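Local coordinates for extracellular solute-binding protein, family 1 (Bifidobacterium longum subsp. infantis ATCC 15697, PDB 3OMB) that probably binds a carbohydrate-like solute outside the cell and delivers it to an ABC-type importer, and carries a bound magnesium ion, at residues 184-187 against 188-191; 285-288 against 289-293; 440-443 against 444-448; 481-484 against 485-488. All coordinates share one frame; numbering follows the deposited sequence. Where two conformers were deposited one is given.

Contact 1: 184-187 against 188-191; sequences TWDE and LENV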
loop_
_atom_site.group_PDB
_atom_site.type_symbol
_atom_site.label_atom_id
_atom_site.label_comp_id
_atom_site.label_asym_id
_atom_site.label_seq_id
_atom_site.Cartn_x
_atom_site.Cartn_y
_atom_site.Cartn_z
ATOM N N THR A 184 -14.608 14.598 -17.468
ATOM C CA THR A 184 -13.972 14.066 -18.664
ATOM C C THR A 184 -12.568 14.636 -18.728
ATOM O O THR A 184 -12.274 15.608 -18.062
ATOM C CB THR A 184 -14.679 14.479 -19.962
ATOM O OG1 THR A 184 -14.486 15.887 -20.192
ATOM C CG2 THR A 184 -16.187 14.142 -19.924
ATOM N N TRP A 185 -11.709 14.016 -19.530
ATOM C CA TRP A 185 -10.345 14.512 -19.757
ATOM C C TRP A 185 -10.356 15.922 -20.349
ATOM O O TRP A 185 -9.529 16.748 -19.985
ATOM C CB TRP A 185 -9.574 13.541 -20.677
ATOM C CG TRP A 185 -8.989 12.350 -19.948
ATOM C CD1 TRP A 185 -9.182 12.007 -18.620
ATOM C CD2 TRP A 185 -8.133 11.341 -20.502
ATOM N NE1 TRP A 185 -8.471 10.853 -18.322
ATOM C CE2 TRP A 185 -7.833 10.419 -19.460
ATOM C CE3 TRP A 185 -7.584 11.122 -21.781
ATOM C CZ2 TRP A 185 -7.002 9.303 -19.660
ATOM C CZ3 TRP A 185 -6.754 9.997 -21.976
ATOM C CH2 TRP A 185 -6.476 9.111 -20.918
ATOM N N ASP A 186 -11.282 16.192 -21.268
ATOM C CA ASP A 186 -11.404 17.542 -21.836
ATOM C C ASP A 186 -11.812 18.582 -20.788
ATOM O O ASP A 186 -11.253 19.662 -20.760
ATOM C CB ASP A 186 -12.390 17.595 -23.003
ATOM C CG ASP A 186 -11.851 16.932 -24.272
ATOM O OD1 ASP A 186 -10.634 16.620 -24.365
ATOM O OD2 ASP A 186 -12.659 16.729 -25.205
ATOM N N GLU A 187 -12.792 18.250 -19.939
ATOM C CA GLU A 187 -13.220 19.164 -18.883
ATOM C C GLU A 187 -12.055 19.394 -17.920
ATOM O O GLU A 187 -11.799 20.527 -17.513
ATOM C CB GLU A 187 -14.451 18.631 -18.139
ATOM C CG GLU A 187 -15.779 18.701 -18.955
ATOM C CD GLU A 187 -16.996 18.135 -18.186
ATOM O OE1 GLU A 187 -16.844 17.536 -17.096
ATOM O OE2 GLU A 187 -18.130 18.294 -18.672
ATOM N N LEU A 188 -11.347 18.329 -17.561
ATOM C CA LEU A 188 -10.148 18.462 -16.701
ATOM C C LEU A 188 -9.109 19.422 -17.274
ATOM O O LEU A 188 -8.634 20.335 -16.572
ATOM C CB LEU A 188 -9.503 17.119 -16.434
ATOM C CG LEU A 188 -8.216 17.106 -15.604
ATOM C CD1 LEU A 188 -8.420 17.750 -14.189
ATOM C CD2 LEU A 188 -7.726 15.633 -15.529
ATOM N N GLU A 189 -8.772 19.234 -18.547
ATOM C CA GLU A 189 -7.840 20.136 -19.210
ATOM C C GLU A 189 -8.331 21.595 -19.138
ATOM O O GLU A 189 -7.550 22.478 -18.834
ATOM C CB GLU A 189 -7.601 19.693 -20.668
ATOM C CG GLU A 189 -6.645 20.584 -21.443
ATOM C CD GLU A 189 -6.574 20.263 -22.934
ATOM O OE1 GLU A 189 -7.474 19.555 -23.462
ATOM O OE2 GLU A 189 -5.599 20.725 -23.584
ATOM N N ASN A 190 -9.611 21.838 -19.415
ATOM C CA ASN A 190 -10.169 23.191 -19.288
ATOM C C ASN A 190 -10.093 23.769 -17.868
ATOM O O ASN A 190 -9.746 24.937 -17.682
ATOM C CB ASN A 190 -11.597 23.220 -19.807
ATOM C CG ASN A 190 -11.655 23.124 -21.305
ATOM O OD1 ASN A 190 -10.739 23.563 -21.998
ATOM N ND2 ASN A 190 -12.730 22.556 -21.817
ATOM N N VAL A 191 -10.405 22.951 -16.873
ATOM C CA VAL A 191 -10.219 23.355 -15.473
ATOM C C VAL A 191 -8.742 23.694 -15.175
ATOM O O VAL A 191 -8.456 24.718 -14.549
ATOM C CB VAL A 191 -10.782 22.282 -14.502
ATOM C CG1 VAL A 191 -10.259 22.486 -13.113
ATOM C CG2 VAL A 191 -12.325 22.308 -14.511
#
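T184 and L188 meet across the first turn of helix 185-197, an N-capped start in which T184 is the N-cap residue. Backbone bonds make up the first group. L188 N donates to T184 O at 2.9 Å, and E189 N, N190 N and V191 N repeat the i to i+4 step onto the carbonyls of W185, D186 and E187. All four are nearly straight at the hydrogen, and V191 N meets E187 O close to the carbonyl direction.

Capping is the second group. T184 OG1 accepts from E187 N at 2.9 Å, so an amide of the first turn, which has no helical carbonyl to pair with, is satisfied by a hydroxyl. E187 answers from its own side chain, whose OE1 reaches back to T183 N; a first torsion of -73°, with CG beside the backbone N, and an extended chain carry it to the helix start.

Among the charges, D186 OD1 and E189 OE1, of like sign, stand 4.4 Å apart near the amino end of the helix, whose dipole would probably ease the repulsion. E189 OE2 also has a long, weak ion pair with K193 and lies near E277 OE1.

The aromatic group is W185: Y270 of helix 262-276 stacks on its ring and gives its OH to W185 O, while W185 NE1 bonds to S232 OG.

Aliphatic groups come last. L188 CB lies 3.6 Å from W185 O. The V191 side chain is about 11 Å from that of E208, a magnesium ligand, and V191 CG2 rests 3.5 Å from E187 O.

Contact 2: 285-288 against 289-293; sequences ATKD and DDAYN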
loop_
_atom_site.group_PDB
_atom_site.type_symbol
_atom_site.label_atom_id
_atom_site.label_comp_id
_atom_site.label_asym_id
_atom_site.label_seq_id
_atom_site.Cartn_x
_atom_site.Cartn_y
_atom_site.Cartn_z
ATOM N N ALA A 285 9.654 15.154 -13.695
ATOM C CA ALA A 285 10.232 13.814 -13.845
ATOM C C ALA A 285 11.463 13.611 -12.998
ATOM O O ALA A 285 11.867 12.475 -12.773
ATOM C CB ALA A 285 10.542 13.483 -15.312
ATOM N N THR A 286 12.049 14.704 -12.522
ATOM C CA THR A 286 13.310 14.609 -11.783
ATOM C C THR A 286 13.171 15.140 -10.356
ATOM O O THR A 286 14.139 15.155 -9.595
ATOM C CB THR A 286 14.490 15.310 -12.528
ATOM O OG1 THR A 286 14.182 16.698 -12.729
ATOM C CG2 THR A 286 14.758 14.648 -13.885
ATOM N N LYS A 287 11.958 15.535 -9.993
ATOM C CA LYS A 287 11.737 16.194 -8.717
ATOM C C LYS A 287 11.632 15.166 -7.602
ATOM O O LYS A 287 10.859 14.212 -7.692
ATOM C CB LYS A 287 10.489 17.061 -8.757
ATOM C CG LYS A 287 10.247 17.806 -7.446
ATOM C CD LYS A 287 9.007 18.682 -7.531
ATOM C CE LYS A 287 9.223 19.922 -8.393
ATOM N NZ LYS A 287 7.880 20.512 -8.731
ATOM N N ASP A 288 12.413 15.365 -6.548
ATOM C CA ASP A 288 12.459 14.399 -5.458
ATOM C C ASP A 288 11.129 14.441 -4.700
ATOM O O ASP A 288 10.490 15.479 -4.654
ATOM C CB ASP A 288 13.628 14.720 -4.526
ATOM C CG ASP A 288 13.904 13.604 -3.532
ATOM O OD1 ASP A 288 13.978 12.404 -3.946
ATOM O OD2 ASP A 288 14.036 13.926 -2.326
ATOM N N ASP A 289 10.723 13.304 -4.128
ATOM C CA ASP A 289 9.491 13.221 -3.341
ATOM C C ASP A 289 9.298 14.377 -2.343
ATOM O O ASP A 289 8.213 14.985 -2.299
ATOM C CB ASP A 289 9.387 11.865 -2.624
ATOM C CG ASP A 289 7.957 11.514 -2.238
ATOM O OD1 ASP A 289 7.039 11.581 -3.109
ATOM O OD2 ASP A 289 7.737 11.158 -1.054
ATOM N N ASP A 290 10.331 14.687 -1.557
ATOM C CA ASP A 290 10.243 15.774 -0.580
ATOM C C ASP A 290 9.886 17.143 -1.203
ATOM O O ASP A 290 9.016 17.859 -0.682
ATOM C CB ASP A 290 11.521 15.862 0.254
ATOM C CG ASP A 290 11.713 14.634 1.157
ATOM O OD1 ASP A 290 10.707 14.159 1.754
ATOM O OD2 ASP A 290 12.860 14.131 1.261
ATOM N N ALA A 291 10.528 17.494 -2.323
ATOM C CA ALA A 291 10.218 18.764 -2.980
ATOM C C ALA A 291 8.809 18.732 -3.541
ATOM O O ALA A 291 8.079 19.708 -3.453
ATOM C CB ALA A 291 11.229 19.099 -4.071
ATOM N N TYR A 292 8.427 17.597 -4.098
ATOM C CA TYR A 292 7.095 17.435 -4.652
ATOM C C TYR A 292 6.008 17.669 -3.580
ATOM O O TYR A 292 5.035 18.389 -3.820
ATOM C CB TYR A 292 6.956 16.060 -5.348
ATOM C CG TYR A 292 5.509 15.550 -5.484
ATOM C CD1 TYR A 292 4.710 15.904 -6.589
ATOM C CD2 TYR A 292 4.941 14.739 -4.493
ATOM C CE1 TYR A 292 3.396 15.438 -6.711
ATOM C CE2 TYR A 292 3.606 14.271 -4.609
ATOM C CZ TYR A 292 2.863 14.616 -5.727
ATOM O OH TYR A 292 1.576 14.179 -5.818
ATOM N N ASN A 293 6.175 17.070 -2.408
ATOM C CA ASN A 293 5.201 17.216 -1.331
ATOM C C ASN A 293 5.191 18.660 -0.808
ATOM O O ASN A 293 4.122 19.205 -0.497
ATOM C CB ASN A 293 5.472 16.218 -0.187
ATOM C CG ASN A 293 5.097 14.796 -0.556
ATOM O OD1 ASN A 293 4.003 14.534 -1.029
ATOM N ND2 ASN A 293 6.004 13.866 -0.331
HETATM O O HOH W 1 12.022 10.902 -4.358
#
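A water molecule bridges D288 and D289 at the N-terminus of helix 289-297, donating to D288 OD1 at 2.5 Å and accepting from D289 N at 2.7 Å. D288 occupies the N-cap position but makes no direct capping bond; the water relays its carboxylate to the first amide of the helix. The carboxylate comes within range because its CG swings opposite the backbone N (chi1 -169°), which lays the group beside D289 N.

The D288 backbone does the regular helical work, with Y292 N donating to D288 O at 3.0 Å. K287, one residue ahead of the cap, lies along the outside of this turn with its aliphatic stem. K287 CG touches the A291 methyl CB at 3.7 Å, and K287 CD lies 3.6 Å from Y292 N. At chi3 (-73°) the chain bends, and NZ ends in a salt bridge with D295 further along the same helix. A serine in place of K287 would probably leave D295 without its charged mate and strip the cover from A291 CB and Y292 N.

Negative charge gathers at the cap. D288 and D290 lie side by side and point the same way, their OD2 atoms 3.8 Å apart and their carboxylate planes turned 82° against each other; the amino end of the helix would tend to temper this repulsion. Loop residue K214 packs against both D289 and Y292. One turn in, the Y292 ring presents its edge, in plane, to D289 O, and N293 ND2 gives D289 OD2 a weak bond of 3.3 Å.

Contact 3: 440-443 against 444-448; sequences ELIE and VNKVY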
loop_
_atom_site.group_PDB
_atom_site.type_symbol
_atom_site.label_atom_id
_atom_site.label_comp_id
_atom_site.label_asym_id
_atom_site.label_seq_id
_atom_site.Cartn_x
_atom_site.Cartn_y
_atom_site.Cartn_z
ATOM N N GLU A 440 -10.095 10.289 7.943
ATOM C CA GLU A 440 -9.916 10.988 6.670
ATOM C C GLU A 440 -10.036 10.013 5.501
ATOM O O GLU A 440 -10.517 10.375 4.422
ATOM C CB GLU A 440 -8.540 11.623 6.570
ATOM C CG GLU A 440 -8.216 12.684 7.582
ATOM C CD GLU A 440 -6.709 12.792 7.768
ATOM O OE1 GLU A 440 -5.964 12.235 6.922
ATOM O OE2 GLU A 440 -6.272 13.427 8.755
ATOM N N LEU A 441 -9.572 8.785 5.717
ATOM C CA LEU A 441 -9.648 7.753 4.685
ATOM C C LEU A 441 -11.108 7.411 4.384
ATOM O O LEU A 441 -11.522 7.385 3.227
ATOM C CB LEU A 441 -8.850 6.497 5.089
ATOM C CG LEU A 441 -8.695 5.451 3.985
ATOM C CD1 LEU A 441 -7.951 6.059 2.808
ATOM C CD2 LEU A 441 -7.985 4.221 4.521
ATOM N N ILE A 442 -11.871 7.158 5.439
ATOM C CA ILE A 442 -13.303 6.872 5.338
ATOM C C ILE A 442 -14.025 7.958 4.523
ATOM O O ILE A 442 -14.767 7.645 3.597
ATOM C CB ILE A 442 -13.963 6.673 6.750
ATOM C CG1 ILE A 442 -13.523 5.338 7.387
ATOM C CG2 ILE A 442 -15.505 6.792 6.689
ATOM C CD1 ILE A 442 -14.269 4.080 6.852
ATOM N N GLU A 443 -13.795 9.224 4.853
ATOM C CA GLU A 443 -14.458 10.306 4.139
ATOM C C GLU A 443 -14.126 10.380 2.622
ATOM O O GLU A 443 -15.045 10.504 1.784
ATOM C CB GLU A 443 -14.188 11.630 4.840
ATOM C CG GLU A 443 -15.139 12.744 4.419
ATOM C CD GLU A 443 -16.409 12.841 5.293
ATOM O OE1 GLU A 443 -16.955 11.789 5.758
ATOM O OE2 GLU A 443 -16.860 13.999 5.510
ATOM N N VAL A 444 -12.835 10.315 2.263
ATOM C CA VAL A 444 -12.457 10.315 0.836
ATOM C C VAL A 444 -12.908 9.042 0.106
ATOM O O VAL A 444 -13.232 9.083 -1.093
ATOM C CB VAL A 444 -10.924 10.587 0.572
ATOM C CG1 VAL A 444 -10.512 11.978 1.104
ATOM C CG2 VAL A 444 -10.067 9.512 1.166
ATOM N N ASN A 445 -12.969 7.915 0.817
ATOM C CA ASN A 445 -13.357 6.679 0.138
ATOM C C ASN A 445 -14.818 6.634 -0.277
ATOM O O ASN A 445 -15.165 5.954 -1.246
ATOM C CB ASN A 445 -12.903 5.427 0.882
ATOM C CG ASN A 445 -11.446 5.097 0.597
ATOM O OD1 ASN A 445 -10.907 5.451 -0.461
ATOM N ND2 ASN A 445 -10.802 4.420 1.527
ATOM N N LYS A 446 -15.652 7.405 0.413
ATOM C CA LYS A 446 -17.062 7.591 0.026
ATOM C C LYS A 446 -17.179 8.096 -1.399
ATOM O O LYS A 446 -18.076 7.705 -2.124
ATOM C CB LYS A 446 -17.756 8.588 0.950
ATOM C CG LYS A 446 -18.159 7.950 2.273
ATOM C CD LYS A 446 -18.756 8.966 3.207
ATOM C CE LYS A 446 -18.573 8.543 4.664
ATOM N NZ LYS A 446 -19.435 7.398 5.059
ATOM N N VAL A 447 -16.248 8.959 -1.797
ATOM C CA VAL A 447 -16.281 9.534 -3.110
ATOM C C VAL A 447 -16.115 8.482 -4.213
ATOM O O VAL A 447 -16.637 8.669 -5.310
ATOM C CB VAL A 447 -15.233 10.643 -3.240
ATOM C CG1 VAL A 447 -15.169 11.167 -4.656
ATOM C CG2 VAL A 447 -15.536 11.789 -2.227
ATOM N N TYR A 448 -15.427 7.372 -3.911
ATOM C CA TYR A 448 -15.045 6.376 -4.920
ATOM C C TYR A 448 -15.929 5.141 -4.993
ATOM O O TYR A 448 -15.739 4.278 -5.867
ATOM C CB TYR A 448 -13.567 5.981 -4.737
ATOM C CG TYR A 448 -12.704 7.210 -5.002
ATOM C CD1 TYR A 448 -12.517 7.678 -6.301
ATOM C CD2 TYR A 448 -12.188 7.953 -3.967
ATOM C CE1 TYR A 448 -11.763 8.832 -6.554
ATOM C CE2 TYR A 448 -11.448 9.112 -4.205
ATOM C CZ TYR A 448 -11.238 9.553 -5.501
ATOM O OH TYR A 448 -10.490 10.710 -5.743
#
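Along helix 436-452 the i to i+4 pattern holds from V444 N to E440 O (3.2 Å) and from N445 N to L441 O (2.9 Å), then slackens at K446 N, which divides two weak bonds between I442 O and E443 O. Beyond it V447 N and Y448 N turn to carbonyls three residues back.

N445 crosses L441 at a slant, setting its amide ND2 3.4 Å from L441 CG and beside CD1. That polar nitrogen against a leucine is not stranded: it makes a weak bond to T163 O, while OD1 accepts from H166 NE2, which would fix how the amide is turned. V444 fits its CG2 into the crowded position between its own backbone N and carbonyl carbon (CG1 at chi1 -61°), which brings the methyl to 3.3 Å from L441 O.

On the solvent side K446 runs back over the turn. Its CE lies 3.8 Å from E443 OE1 and 4.1 Å from I442 CG2, but a bend at chi4 (-72°) leaves NZ 5.1 Å from E443 OE1, too far for a salt bridge.

The inner face of the helix rests on two adjacent antiparallel strands: V444 packs on A326 of strand 324-326 and H166 of strand 166-170, and Y448 stacks on W342 while its OH bonds to M167 N.

Contact 4: 481-484 against 485-488; sequences TNNA and EIFN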
loop_
_atom_site.group_PDB
_atom_site.type_symbol
_atom_site.label_atom_id
_atom_site.label_comp_id
_atom_site.label_asym_id
_atom_site.label_seq_id
_atom_site.Cartn_x
_atom_site.Cartn_y
_atom_site.Cartn_z
ATOM N N THR A 481 13.561 -11.735 -12.828
ATOM C CA THR A 481 14.501 -11.637 -13.935
ATOM C C THR A 481 13.851 -10.796 -15.047
ATOM O O THR A 481 14.473 -9.874 -15.569
ATOM C CB THR A 481 14.854 -13.049 -14.485
ATOM O OG1 THR A 481 15.518 -13.816 -13.462
ATOM C CG2 THR A 481 15.732 -12.956 -15.735
ATOM N N ASN A 482 12.607 -11.112 -15.398
ATOM C CA ASN A 482 11.913 -10.400 -16.473
ATOM C C ASN A 482 11.664 -8.943 -16.111
ATOM O O ASN A 482 11.749 -8.045 -16.963
ATOM C CB ASN A 482 10.573 -11.058 -16.802
ATOM C CG ASN A 482 10.725 -12.361 -17.557
ATOM O OD1 ASN A 482 11.833 -12.821 -17.839
ATOM N ND2 ASN A 482 9.601 -12.975 -17.874
ATOM N N ASN A 483 11.365 -8.717 -14.840
ATOM C CA ASN A 483 11.127 -7.377 -14.339
ATOM C C ASN A 483 12.332 -6.470 -14.477
ATOM O O ASN A 483 12.169 -5.261 -14.680
ATOM C CB ASN A 483 10.694 -7.419 -12.882
ATOM C CG ASN A 483 9.189 -7.496 -12.729
ATOM O OD1 ASN A 483 8.458 -7.456 -13.716
ATOM N ND2 ASN A 483 8.715 -7.609 -11.480
ATOM N N ALA A 484 13.531 -7.041 -14.341
ATOM C CA ALA A 484 14.754 -6.257 -14.476
ATOM C C ALA A 484 14.951 -5.856 -15.932
ATOM O O ALA A 484 15.455 -4.783 -16.207
ATOM C CB ALA A 484 15.973 -7.023 -13.945
ATOM N N GLU A 485 14.551 -6.710 -16.870
ATOM C CA GLU A 485 14.611 -6.345 -18.289
ATOM C C GLU A 485 13.459 -5.411 -18.679
ATOM O O GLU A 485 13.683 -4.441 -19.375
ATOM C CB GLU A 485 14.689 -7.586 -19.203
ATOM C CG GLU A 485 15.698 -8.656 -18.708
ATOM C CD GLU A 485 16.475 -9.379 -19.822
ATOM O OE1 GLU A 485 15.901 -9.620 -20.920
ATOM O OE2 GLU A 485 17.673 -9.737 -19.577
ATOM N N ILE A 486 12.240 -5.683 -18.205
ATOM C CA ILE A 486 11.070 -4.851 -18.525
ATOM C C ILE A 486 11.281 -3.412 -18.013
ATOM O O ILE A 486 11.107 -2.425 -18.734
ATOM C CB ILE A 486 9.759 -5.471 -17.922
ATOM C CG1 ILE A 486 9.418 -6.792 -18.623
ATOM C CG2 ILE A 486 8.576 -4.482 -17.955
ATOM C CD1 ILE A 486 8.511 -7.727 -17.783
ATOM N N PHE A 487 11.688 -3.301 -16.765
ATOM C CA PHE A 487 11.901 -2.001 -16.180
ATOM C C PHE A 487 13.380 -1.530 -16.308
ATOM O O PHE A 487 13.873 -0.778 -15.487
ATOM C CB PHE A 487 11.363 -1.996 -14.750
ATOM C CG PHE A 487 9.877 -2.230 -14.673
ATOM C CD1 PHE A 487 8.988 -1.193 -14.892
ATOM C CD2 PHE A 487 9.371 -3.490 -14.401
ATOM C CE1 PHE A 487 7.619 -1.399 -14.834
ATOM C CE2 PHE A 487 7.999 -3.707 -14.346
ATOM C CZ PHE A 487 7.122 -2.653 -14.554
ATOM N N ASN A 488 14.070 -1.978 -17.360
ATOM C CA ASN A 488 15.376 -1.420 -17.727
ATOM C C ASN A 488 15.216 -0.002 -18.290
ATOM O O ASN A 488 15.901 0.911 -17.831
ATOM C CB ASN A 488 16.099 -2.342 -18.743
ATOM C CG ASN A 488 17.502 -1.845 -19.119
ATOM O OD1 ASN A 488 18.243 -1.315 -18.285
ATOM N ND2 ASN A 488 17.875 -2.041 -20.382
#
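I486 lies back over N482 in the last turn of helix 473-486, and its side chain follows one carbonyl oxygen outward. CB is 3.4 Å from N482 O. CG1, carried beside the backbone N by a first torsion of -67°, comes to 3.1 Å from N482 O, a tight fit for a methylene. The terminal CD1 stays near the same oxygen and reaches N482 CB at 4.0 Å, with N483 OD1 slightly farther off. The other branch, CG2, turns to F487 and sits 3.7 Å above one face of its ring, offset toward the rim. Under this hydrocarbon, I486 N donates to N482 O at 2.7 Å, so the carbonyl carries a short backbone bond and a flank of aliphatic carbons. With an alanine here, the flank of N482 O would probably be bared and a gap opened beside the F487 ring and L519.

F487, the first residue to leave helical angles, still gives its N to N483 O at 2.9 Å, although the donor stands 37° out of the carbonyl plane. Its ring meets N483 O in plane at the edge, through CD2. The N483 amide lies alongside the ring with the two planes 74° apart, OD1 approaching F487 CE2 at 3.8 Å. One turn back, E485 N makes a weak bond to T481 O.

The buried side of this turn faces helix 519-534, where I486 packs on L519 and S522 and N482 ND2 bonds to S522 OG and E521 OE1; the loop residue L259 touches both I486 and F487, and I486 O accepts from T490 OG1 at the start of helix 490-500.

In the fold
From the N terminus the four contacts come in series, each within one unbroken stretch, so none closes a loop and none nests in or crosses another. Contact 1 opens helix 185-197, set against helix 262-276. Contact 2 joins the end of the loop after helix 262-276 to the start of helix 289-297; its centre is 25 Å from that of contact 1. Contact 3 lies within helix 436-452, which packs on strands 166-170 and 324-326 of a mixed sheet. Contact 4 ends helix 473-486, the next helix in the chain, beside helix 519-534. Contacts 3 and 4 lie on opposite sides of the chain's centre, 35 Å apart between centres, and no two of the four touch.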